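Local coordinates for tryptophan synthase alpha chain (Aquifex aeolicus, PDB 2EKC), which probably catalyses the aldol cleavage of indoleglycerol phosphate to indole and glyceraldehyde 3-phosphate, as the alpha subunit of a tetramer of two alpha and two beta chains, at residues T32-K35 with A36-V40; P133-A136 with E137-K140; Q243-I246 with E247-G250. All coordinates share one frame; numbering follows the deposited sequence.

Overall arrangement
The chain folds as a TIM barrel, eight parallel strands closed into a ring with helices outside; contacts 1 and 2 run along these, and contact 3 spans the loop into helix 246-258. Contacts 1 and 3 are neighbours, their centres 9 Å apart: helix 30-42 lies against the start of helix 246-258, with Ala36 CB 3.7 Å from Leu249 CD2 and Glu39 CG 3.4 Å from Ile246 O. Contact 2 sits across the barrel, its centre 33 Å from that of contact 1 and 38 Å from that of contact 3. Contact 1 comes nearest to the predicted active site, the side chain of Phe37 being about 7 Å from that of Glu49, a probable proton acceptor.

Contact 1. Residues T32-K35 with A36-V40; sequences TSLK and AFKEV
Leu34 and Lys38 meet one turn apart on helix 30-42, the crossover helix that joins strands 18-24 and 47-51 in a beta-alpha-beta unit of the TIM barrel. Four successive backbone bonds define this part of the helix, from Ala36, Phe37, Lys38 and Glu39 to the carbonyls four residues earlier; that from Phe37 N to Ser33 O is 2.9 Å long and nearly straight at 166°. Leu34 holds its CG anti to the backbone N (chi1 179°), which carries the branch up the helix toward Lys38. There the aliphatic chain of the lysine passes over the leucine on a slant, CE 4.0 Å from Leu34 CG, while nearer its root CG rests 3.3 Å from Leu34 O. Extended from CG outward, this chain delivers NZ to a long, weak ion pair with Glu91. On another side of the helix the Phe37 ring lies against the preceding turn: CD2 lies 3.1 Å from Ser33 O, which approaches obliquely, and Leu34 CA sits at the ring edge. Ser33 OG is hydrogen-bonded to Tyr30 O and Gly26 N near the start of the helix. Around this turn the neighbours divide by direction: Phe37 packs on Leu84 and Leu88 of helix 78-91, and Leu34 and Lys38 on Leu88; Val40 reaches Val253 of helix 246-258, and Leu23 and Leu48 of the two flanking strands touch Phe37 and Val40.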
ATOM      1  N   THR A  32       9.129  16.202  -7.920  1.00 16.69           N
ATOM      2  CA  THR A  32       9.278  15.006  -8.738  1.00 16.26           C
ATOM      3  C   THR A  32       8.376  13.874  -8.245  1.00 15.23           C
ATOM      4  O   THR A  32       7.754  13.183  -9.047  1.00 15.08           O
ATOM      5  CB  THR A  32      10.739  14.521  -8.745  1.00 17.52           C
ATOM      6  OG1 THR A  32      11.590  15.574  -9.214  1.00 17.57           O
ATOM      7  CG2 THR A  32      10.899  13.305  -9.652  1.00 20.21           C
ATOM      8  N   SER A  33       8.294  13.689  -6.928  1.00 14.18           N
ATOM      9  CA  SER A  33       7.451  12.630  -6.379  1.00 13.87           C
ATOM     10  C   SER A  33       5.980  12.876  -6.699  1.00 13.40           C
ATOM     11  O   SER A  33       5.220  11.940  -6.942  1.00 14.25           O
ATOM     12  CB  SER A  33       7.649  12.499  -4.858  1.00 11.58           C
ATOM     13  OG  SER A  33       7.021  13.542  -4.129  1.00 11.44           O
ATOM     14  N   LEU A  34       5.572  14.138  -6.710  1.00 14.24           N
ATOM     15  CA  LEU A  34       4.182  14.458  -7.015  1.00 14.39           C
ATOM     16  C   LEU A  34       3.879  14.103  -8.467  1.00 14.72           C
ATOM     17  O   LEU A  34       2.816  13.567  -8.770  1.00 14.88           O
ATOM     18  CB  LEU A  34       3.909  15.939  -6.770  1.00 14.04           C
ATOM     19  CG  LEU A  34       2.493  16.438  -7.062  1.00 12.72           C
ATOM     20  CD1 LEU A  34       1.476  15.676  -6.214  1.00 15.03           C
ATOM     21  CD2 LEU A  34       2.426  17.932  -6.770  1.00 14.90           C
ATOM     22  N   LYS A  35       4.816  14.390  -9.364  1.00 14.62           N
ATOM     23  CA  LYS A  35       4.619  14.064 -10.771  1.00 16.28           C
ATOM     24  C   LYS A  35       4.527  12.549 -10.921  1.00 15.08           C
ATOM     25  O   LYS A  35       3.697  12.041 -11.674  1.00 15.71           O
ATOM     26  CB  LYS A  35       5.771  14.622 -11.614  1.00 18.32           C
ATOM     27  CG  LYS A  35       5.813  16.141 -11.627  1.00 21.67           C
ATOM     28  CD  LYS A  35       7.012  16.674 -12.400  1.00 24.47           C
ATOM     29  CE  LYS A  35       7.069  18.193 -12.303  1.00 26.91           C
ATOM     30  NZ  LYS A  35       8.276  18.764 -12.959  1.00 29.14           N
ATOM     31  N   ALA A  36       5.375  11.833 -10.186  1.00 15.43           N
ATOM     32  CA  ALA A  36       5.389  10.372 -10.208  1.00 12.67           C
ATOM     33  C   ALA A  36       4.033   9.818  -9.767  1.00 13.52           C
ATOM     34  O   ALA A  36       3.463   8.944 -10.423  1.00 13.56           O
ATOM     35  CB  ALA A  36       6.489   9.854  -9.288  1.00 13.02           C
ATOM     36  N   PHE A  37       3.531  10.317  -8.642  1.00 13.01           N
ATOM     37  CA  PHE A  37       2.234   9.888  -8.121  1.00 12.80           C
ATOM     38  C   PHE A  37       1.132  10.093  -9.166  1.00 13.36           C
ATOM     39  O   PHE A  37       0.319   9.204  -9.409  1.00 14.87           O
ATOM     40  CB  PHE A  37       1.893  10.672  -6.849  1.00 13.46           C
ATOM     41  CG  PHE A  37       2.414  10.039  -5.578  1.00 12.79           C
ATOM     42  CD1 PHE A  37       1.909   8.824  -5.134  1.00 14.37           C
ATOM     43  CD2 PHE A  37       3.388  10.674  -4.816  1.00 12.07           C
ATOM     44  CE1 PHE A  37       2.367   8.248  -3.942  1.00 15.37           C
ATOM     45  CE2 PHE A  37       3.852  10.109  -3.627  1.00 10.86           C
ATOM     46  CZ  PHE A  37       3.338   8.895  -3.191  1.00 11.66           C
ATOM     47  N   LYS A  38       1.113  11.265  -9.787  1.00 13.48           N
ATOM     48  CA  LYS A  38       0.109  11.562 -10.799  1.00 15.52           C
ATOM     49  C   LYS A  38       0.228  10.615 -11.993  1.00 15.39           C
ATOM     50  O   LYS A  38      -0.776  10.161 -12.542  1.00 13.76           O
ATOM     51  CB  LYS A  38       0.251  13.015 -11.260  1.00 16.05           C
ATOM     52  CG  LYS A  38      -0.153  14.027 -10.196  1.00 19.54           C
ATOM     53  CD  LYS A  38       0.053  15.453 -10.676  1.00 22.56           C
ATOM     54  CE  LYS A  38      -0.532  16.454  -9.692  1.00 25.05           C
ATOM     55  NZ  LYS A  38      -0.282  17.859 -10.120  1.00 26.19           N
ATOM     56  N   GLU A  39       1.462  10.300 -12.372  1.00 15.56           N
ATOM     57  CA  GLU A  39       1.714   9.422 -13.503  1.00 15.99           C
ATOM     58  C   GLU A  39       1.193   8.005 -13.273  1.00 16.07           C
ATOM     59  O   GLU A  39       0.540   7.434 -14.150  1.00 14.41           O
ATOM     60  CB  GLU A  39       3.212   9.378 -13.804  1.00 15.65           C
ATOM     61  CG  GLU A  39       3.577   8.672 -15.100  1.00 19.48           C
ATOM     62  CD  GLU A  39       3.033   9.392 -16.324  1.00 22.44           C
ATOM     63  OE1 GLU A  39       2.895  10.630 -16.266  1.00 21.37           O
ATOM     64  OE2 GLU A  39       2.758   8.726 -17.345  1.00 24.57           O
ATOM     65  N   VAL A  40       1.466   7.432 -12.101  1.00 14.69           N
ATOM     66  CA  VAL A  40       1.004   6.070 -11.839  1.00 15.01           C
ATOM     67  C   VAL A  40      -0.517   6.012 -11.728  1.00 15.39           C
ATOM     68  O   VAL A  40      -1.131   5.000 -12.067  1.00 15.76           O
ATOM     69  CB  VAL A  40       1.664   5.447 -10.564  1.00 14.93           C
ATOM     70  CG1 VAL A  40       3.182   5.567 -10.659  1.00 14.78           C
ATOM     71  CG2 VAL A  40       1.133   6.101  -9.294  1.00 13.76           C
TER

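Contact 2. Residues P133-A136 with E137-K140; sequences PEEA and EELK
Glu135 and Glu138, on the first turns of helix 133-145, send their acids out alongside each other in one direction and show how water can mediate between like charges. Their carboxylate planes are only 15° apart and OE1 of Glu135 lies 3.8 Å from OE1 of Glu138. Water 4 donates to both of these oxygens, at 2.7 Å from Glu135 OE1, and water 3 links Glu138 OE1 to the backbone O of Glu135. The bend of the Glu135 chain at chi2 (-71°) brings its acid alongside the extended Glu138.

Water also enters the backbone. Water 1 spans Pro133 O and Glu137 N, and water 2 spans Glu134 O and Glu138 N, each taking the place where a direct bond between residues four apart would run. Direct bonding follows with Leu139 N to Glu135 O, then Lys140 N to Ala136 O, 2.8 Å and 167°.

Apolar contact centres on Ala136, whose CB is 3.9 Å from Lys140 CE. The extended lysine chain runs past the Ala136 carbonyl, with Lys140 CG 3.0 Å from Ala136 O, and within 137-140 its NZ forms a salt bridge with Glu137 OE2, 3.6 Å away. On the inner side Ala136 and Leu139 both pack on Leu131 of the preceding loop.

Chemically, four glutamates gather near this helix start; Lys140 is the one basic residue among 133-140, and it pairs with Glu137. Two waters donating to Glu138 OE1 would partly compensate the repulsion from Glu135, and closeness of the two acids may raise the pKa of one of them.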
ATOM      1  N   PRO A 133       2.598  -5.834  18.364  1.00 18.72           N
ATOM      2  CA  PRO A 133       1.365  -6.512  18.783  1.00 17.88           C
ATOM      3  C   PRO A 133       0.737  -5.928  20.049  1.00 18.47           C
ATOM      4  O   PRO A 133      -0.485  -5.932  20.198  1.00 18.72           O
ATOM      5  CB  PRO A 133       1.817  -7.958  18.972  1.00 18.56           C
ATOM      6  CG  PRO A 133       2.903  -8.098  17.934  1.00 20.82           C
ATOM      7  CD  PRO A 133       3.672  -6.808  18.096  1.00 17.54           C
ATOM      8  N   GLU A 134       1.569  -5.414  20.952  1.00 18.49           N
ATOM      9  CA  GLU A 134       1.067  -4.843  22.199  1.00 20.14           C
ATOM     10  C   GLU A 134       0.445  -3.450  22.027  1.00 20.81           C
ATOM     11  O   GLU A 134      -0.069  -2.872  22.985  1.00 21.38           O
ATOM     12  CB  GLU A 134       2.186  -4.783  23.252  1.00 19.43           C
ATOM     13  CG  GLU A 134       3.223  -3.675  23.048  1.00 19.08           C
ATOM     14  CD  GLU A 134       4.348  -4.058  22.110  1.00 18.24           C
ATOM     15  OE1 GLU A 134       4.243  -5.095  21.421  1.00 17.98           O
ATOM     16  OE2 GLU A 134       5.347  -3.311  22.059  1.00 16.81           O
ATOM     17  N   GLU A 135       0.491  -2.914  20.809  1.00 21.49           N
ATOM     18  CA  GLU A 135      -0.069  -1.590  20.528  1.00 20.94           C
ATOM     19  C   GLU A 135      -1.227  -1.697  19.536  1.00 21.22           C
ATOM     20  O   GLU A 135      -1.959  -0.730  19.313  1.00 20.62           O
ATOM     21  CB  GLU A 135       0.998  -0.673  19.912  1.00 21.73           C
ATOM     22  CG  GLU A 135       2.251  -0.462  20.742  1.00 22.00           C
ATOM     23  CD  GLU A 135       2.011   0.385  21.972  1.00 25.04           C
ATOM     24  OE1 GLU A 135       0.884   0.889  22.154  1.00 24.70           O
ATOM     25  OE2 GLU A 135       2.960   0.552  22.763  1.00 27.52           O
ATOM     26  N   ALA A 136      -1.382  -2.879  18.950  1.00 20.39           N
ATOM     27  CA  ALA A 136      -2.405  -3.132  17.940  1.00 20.02           C
ATOM     28  C   ALA A 136      -3.852  -2.833  18.319  1.00 20.73           C
ATOM     29  O   ALA A 136      -4.551  -2.134  17.585  1.00 18.71           O
ATOM     30  CB  ALA A 136      -2.293  -4.571  17.449  1.00 20.27           C
ATOM     31  N   GLU A 137      -4.309  -3.361  19.451  1.00 20.59           N
ATOM     32  CA  GLU A 137      -5.690  -3.141  19.857  1.00 21.58           C
ATOM     33  C   GLU A 137      -6.028  -1.668  20.026  1.00 21.44           C
ATOM     34  O   GLU A 137      -7.100  -1.226  19.614  1.00 22.17           O
ATOM     35  CB  GLU A 137      -6.000  -3.899  21.153  1.00 25.01           C
ATOM     36  CG  GLU A 137      -5.866  -5.414  21.040  1.00 30.75           C
ATOM     37  CD  GLU A 137      -6.616  -5.984  19.844  1.00 35.98           C
ATOM     38  OE1 GLU A 137      -7.825  -5.692  19.699  1.00 38.30           O
ATOM     39  OE2 GLU A 137      -5.993  -6.727  19.049  1.00 38.39           O
ATOM     40  N   GLU A 138      -5.121  -0.899  20.620  1.00 20.68           N
ATOM     41  CA  GLU A 138      -5.382   0.518  20.816  1.00 21.65           C
ATOM     42  C   GLU A 138      -5.468   1.244  19.477  1.00 19.78           C
ATOM     43  O   GLU A 138      -6.353   2.074  19.269  1.00 18.74           O
ATOM     44  CB  GLU A 138      -4.297   1.166  21.685  1.00 22.97           C
ATOM     45  CG  GLU A 138      -4.497   2.668  21.857  1.00 28.19           C
ATOM     46  CD  GLU A 138      -3.442   3.328  22.728  1.00 31.69           C
ATOM     47  OE1 GLU A 138      -2.237   3.039  22.546  1.00 33.26           O
ATOM     48  OE2 GLU A 138      -3.822   4.152  23.588  1.00 34.08           O
ATOM     49  N   LEU A 139      -4.551   0.932  18.570  1.00 17.93           N
ATOM     50  CA  LEU A 139      -4.557   1.572  17.258  1.00 16.91           C
ATOM     51  C   LEU A 139      -5.809   1.210  16.476  1.00 14.87           C
ATOM     52  O   LEU A 139      -6.433   2.068  15.859  1.00 16.52           O
ATOM     53  CB  LEU A 139      -3.323   1.163  16.449  1.00 15.53           C
ATOM     54  CG  LEU A 139      -3.300   1.673  15.000  1.00 13.69           C
ATOM     55  CD1 LEU A 139      -3.322   3.187  14.986  1.00 15.29           C
ATOM     56  CD2 LEU A 139      -2.055   1.153  14.287  1.00 14.47           C
ATOM     57  N   LYS A 140      -6.169  -0.068  16.487  1.00 16.30           N
ATOM     58  CA  LYS A 140      -7.351  -0.506  15.755  1.00 17.76           C
ATOM     59  C   LYS A 140      -8.586   0.246  16.256  1.00 17.72           C
ATOM     60  O   LYS A 140      -9.408   0.711  15.461  1.00 16.36           O
ATOM     61  CB  LYS A 140      -7.553  -2.017  15.917  1.00 17.77           C
ATOM     62  CG  LYS A 140      -6.404  -2.865  15.387  1.00 21.00           C
ATOM     63  CD  LYS A 140      -6.672  -4.349  15.611  1.00 23.96           C
ATOM     64  CE  LYS A 140      -5.458  -5.197  15.268  1.00 25.14           C
ATOM     65  NZ  LYS A 140      -5.714  -6.652  15.466  1.00 26.50           N
TER
HETATM   66  O   HOH W   1      -2.561  -4.849  21.486  1.00 25.23           O
HETATM   67  O   HOH W   2      -3.011  -1.988  22.337  1.00 14.82           O
HETATM   68  O   HOH W   3      -1.360   2.129  19.732  1.00 33.57           O
HETATM   69  O   HOH W   4      -1.342   0.381  23.631  1.00 35.40           O

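Contact 3. Residues Q243-I246 with E247-G250; sequences QKKI and EDLG
The carboxylate of Asp248 is the flat group that meets Lys245, and it does so through a single oxygen, without any stacking. Lys245 CE comes to 3.3 Å from Asp248 OD2, obliquely, about 40° out of the carboxylate plane, whereas Lys245 CB, 3.7 Å from that same oxygen, lies close to the plane. The bend of the lysine chain at chi3 (73°) leaves CE, not NZ, as the atom nearest OD2. NZ remains 4.4 Å from OD2, too far for a salt bridge, so the charges can attract only through a longer electrostatic pull. Peptide carbonyls are the other flat groups. That of Lys245 accepts Leu249 N at 3.0 Å, and that of Ile246 takes Gly250 N. Leu249 CB meanwhile rests 3.4 Å from Ile246 O, and its side chain turns inward to Leu237 of helix 235-242, while Lys245 touches Leu240 of that helix. The whole is a helix-to-helix junction: Lys244, with positive phi, is the C-prime residue of a Schellman motif closing helix 235-242, and Lys245, centre of an inverse gamma turn, is already the N-cap of helix 246-258 in the TIM barrel.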
ATOM      1  N   GLN A 243      15.482   8.694 -10.946  1.00 14.48           N
ATOM      2  CA  GLN A 243      16.147   9.339 -12.073  1.00 15.30           C
ATOM      3  C   GLN A 243      15.162  10.237 -12.814  1.00 15.55           C
ATOM      4  O   GLN A 243      15.413  10.633 -13.946  1.00 17.44           O
ATOM      5  CB  GLN A 243      16.681   8.301 -13.062  1.00 15.06           C
ATOM      6  CG  GLN A 243      17.795   7.411 -12.545  1.00 16.17           C
ATOM      7  CD  GLN A 243      18.251   6.415 -13.603  1.00 17.65           C
ATOM      8  OE1 GLN A 243      18.808   6.796 -14.634  1.00 17.90           O
ATOM      9  NE2 GLN A 243      18.000   5.138 -13.358  1.00 13.30           N
ATOM     10  N   LYS A 244      14.035  10.535 -12.177  1.00 15.37           N
ATOM     11  CA  LYS A 244      13.008  11.380 -12.777  1.00 15.51           C
ATOM     12  C   LYS A 244      12.538  10.840 -14.130  1.00 15.68           C
ATOM     13  O   LYS A 244      12.190  11.609 -15.027  1.00 16.33           O
ATOM     14  CB  LYS A 244      13.538  12.813 -12.940  1.00 17.82           C
ATOM     15  CG  LYS A 244      14.048  13.421 -11.641  1.00 18.12           C
ATOM     16  CD  LYS A 244      14.619  14.812 -11.852  1.00 21.82           C
ATOM     17  CE  LYS A 244      15.218  15.356 -10.562  1.00 24.21           C
ATOM     18  NZ  LYS A 244      15.847  16.692 -10.755  1.00 29.95           N
ATOM     19  N   LYS A 245      12.527   9.518 -14.275  1.00 14.86           N
ATOM     20  CA  LYS A 245      12.088   8.888 -15.520  1.00 14.84           C
ATOM     21  C   LYS A 245      10.586   8.656 -15.440  1.00 15.34           C
ATOM     22  O   LYS A 245      10.111   7.519 -15.359  1.00 15.96           O
ATOM     23  CB  LYS A 245      12.847   7.573 -15.732  1.00 12.61           C
ATOM     24  CG  LYS A 245      14.338   7.792 -15.985  1.00 12.58           C
ATOM     25  CD  LYS A 245      15.167   6.503 -15.875  1.00 16.12           C
ATOM     26  CE  LYS A 245      14.950   5.571 -17.058  1.00 18.17           C
ATOM     27  NZ  LYS A 245      15.896   4.417 -17.023  1.00 19.25           N
ATOM     28  N   ILE A 246       9.848   9.762 -15.472  1.00 15.73           N
ATOM     29  CA  ILE A 246       8.395   9.756 -15.362  1.00 17.63           C
ATOM     30  C   ILE A 246       7.669   9.028 -16.486  1.00 18.81           C
ATOM     31  O   ILE A 246       6.705   8.298 -16.239  1.00 16.73           O
ATOM     32  CB  ILE A 246       7.856  11.202 -15.270  1.00 20.73           C
ATOM     33  CG1 ILE A 246       8.602  11.963 -14.167  1.00 20.13           C
ATOM     34  CG2 ILE A 246       6.355  11.190 -15.003  1.00 21.68           C
ATOM     35  CD1 ILE A 246       8.634  11.248 -12.825  1.00 21.68           C
ATOM     36  N   GLU A 247       8.123   9.223 -17.720  1.00 19.79           N
ATOM     37  CA  GLU A 247       7.477   8.565 -18.847  1.00 19.49           C
ATOM     38  C   GLU A 247       7.643   7.055 -18.762  1.00 17.83           C
ATOM     39  O   GLU A 247       6.706   6.312 -19.040  1.00 18.43           O
ATOM     40  CB  GLU A 247       8.046   9.071 -20.175  1.00 21.34           C
ATOM     41  CG  GLU A 247       7.283   8.544 -21.383  1.00 26.43           C
ATOM     42  CD  GLU A 247       7.881   8.992 -22.703  1.00 30.49           C
ATOM     43  OE1 GLU A 247       8.038  10.213 -22.906  1.00 30.54           O
ATOM     44  OE2 GLU A 247       8.190   8.121 -23.538  1.00 34.26           O
ATOM     45  N   ASP A 248       8.834   6.600 -18.381  1.00 17.64           N
ATOM     46  CA  ASP A 248       9.093   5.167 -18.257  1.00 17.49           C
ATOM     47  C   ASP A 248       8.292   4.580 -17.103  1.00 16.58           C
ATOM     48  O   ASP A 248       7.885   3.417 -17.145  1.00 15.64           O
ATOM     49  CB  ASP A 248      10.584   4.897 -18.030  1.00 19.72           C
ATOM     50  CG  ASP A 248      11.432   5.247 -19.245  1.00 23.76           C
ATOM     51  OD1 ASP A 248      11.120   4.761 -20.351  1.00 23.80           O
ATOM     52  OD2 ASP A 248      12.413   6.004 -19.091  1.00 29.27           O
ATOM     53  N   LEU A 249       8.073   5.385 -16.069  1.00 16.46           N
ATOM     54  CA  LEU A 249       7.299   4.946 -14.907  1.00 16.46           C
ATOM     55  C   LEU A 249       5.851   4.684 -15.325  1.00 15.99           C
ATOM     56  O   LEU A 249       5.262   3.659 -14.976  1.00 15.92           O
ATOM     57  CB  LEU A 249       7.343   6.019 -13.810  1.00 15.14           C
ATOM     58  CG  LEU A 249       6.478   5.784 -12.568  1.00 15.07           C
ATOM     59  CD1 LEU A 249       6.914   4.508 -11.859  1.00 13.83           C
ATOM     60  CD2 LEU A 249       6.602   6.983 -11.637  1.00 14.85           C
ATOM     61  N   GLY A 250       5.281   5.621 -16.075  1.00 16.82           N
ATOM     62  CA  GLY A 250       3.916   5.459 -16.541  1.00 17.49           C
ATOM     63  C   GLY A 250       3.794   4.252 -17.451  1.00 17.67           C
ATOM     64  O   GLY A 250       2.794   3.528 -17.411  1.00 19.48           O
TER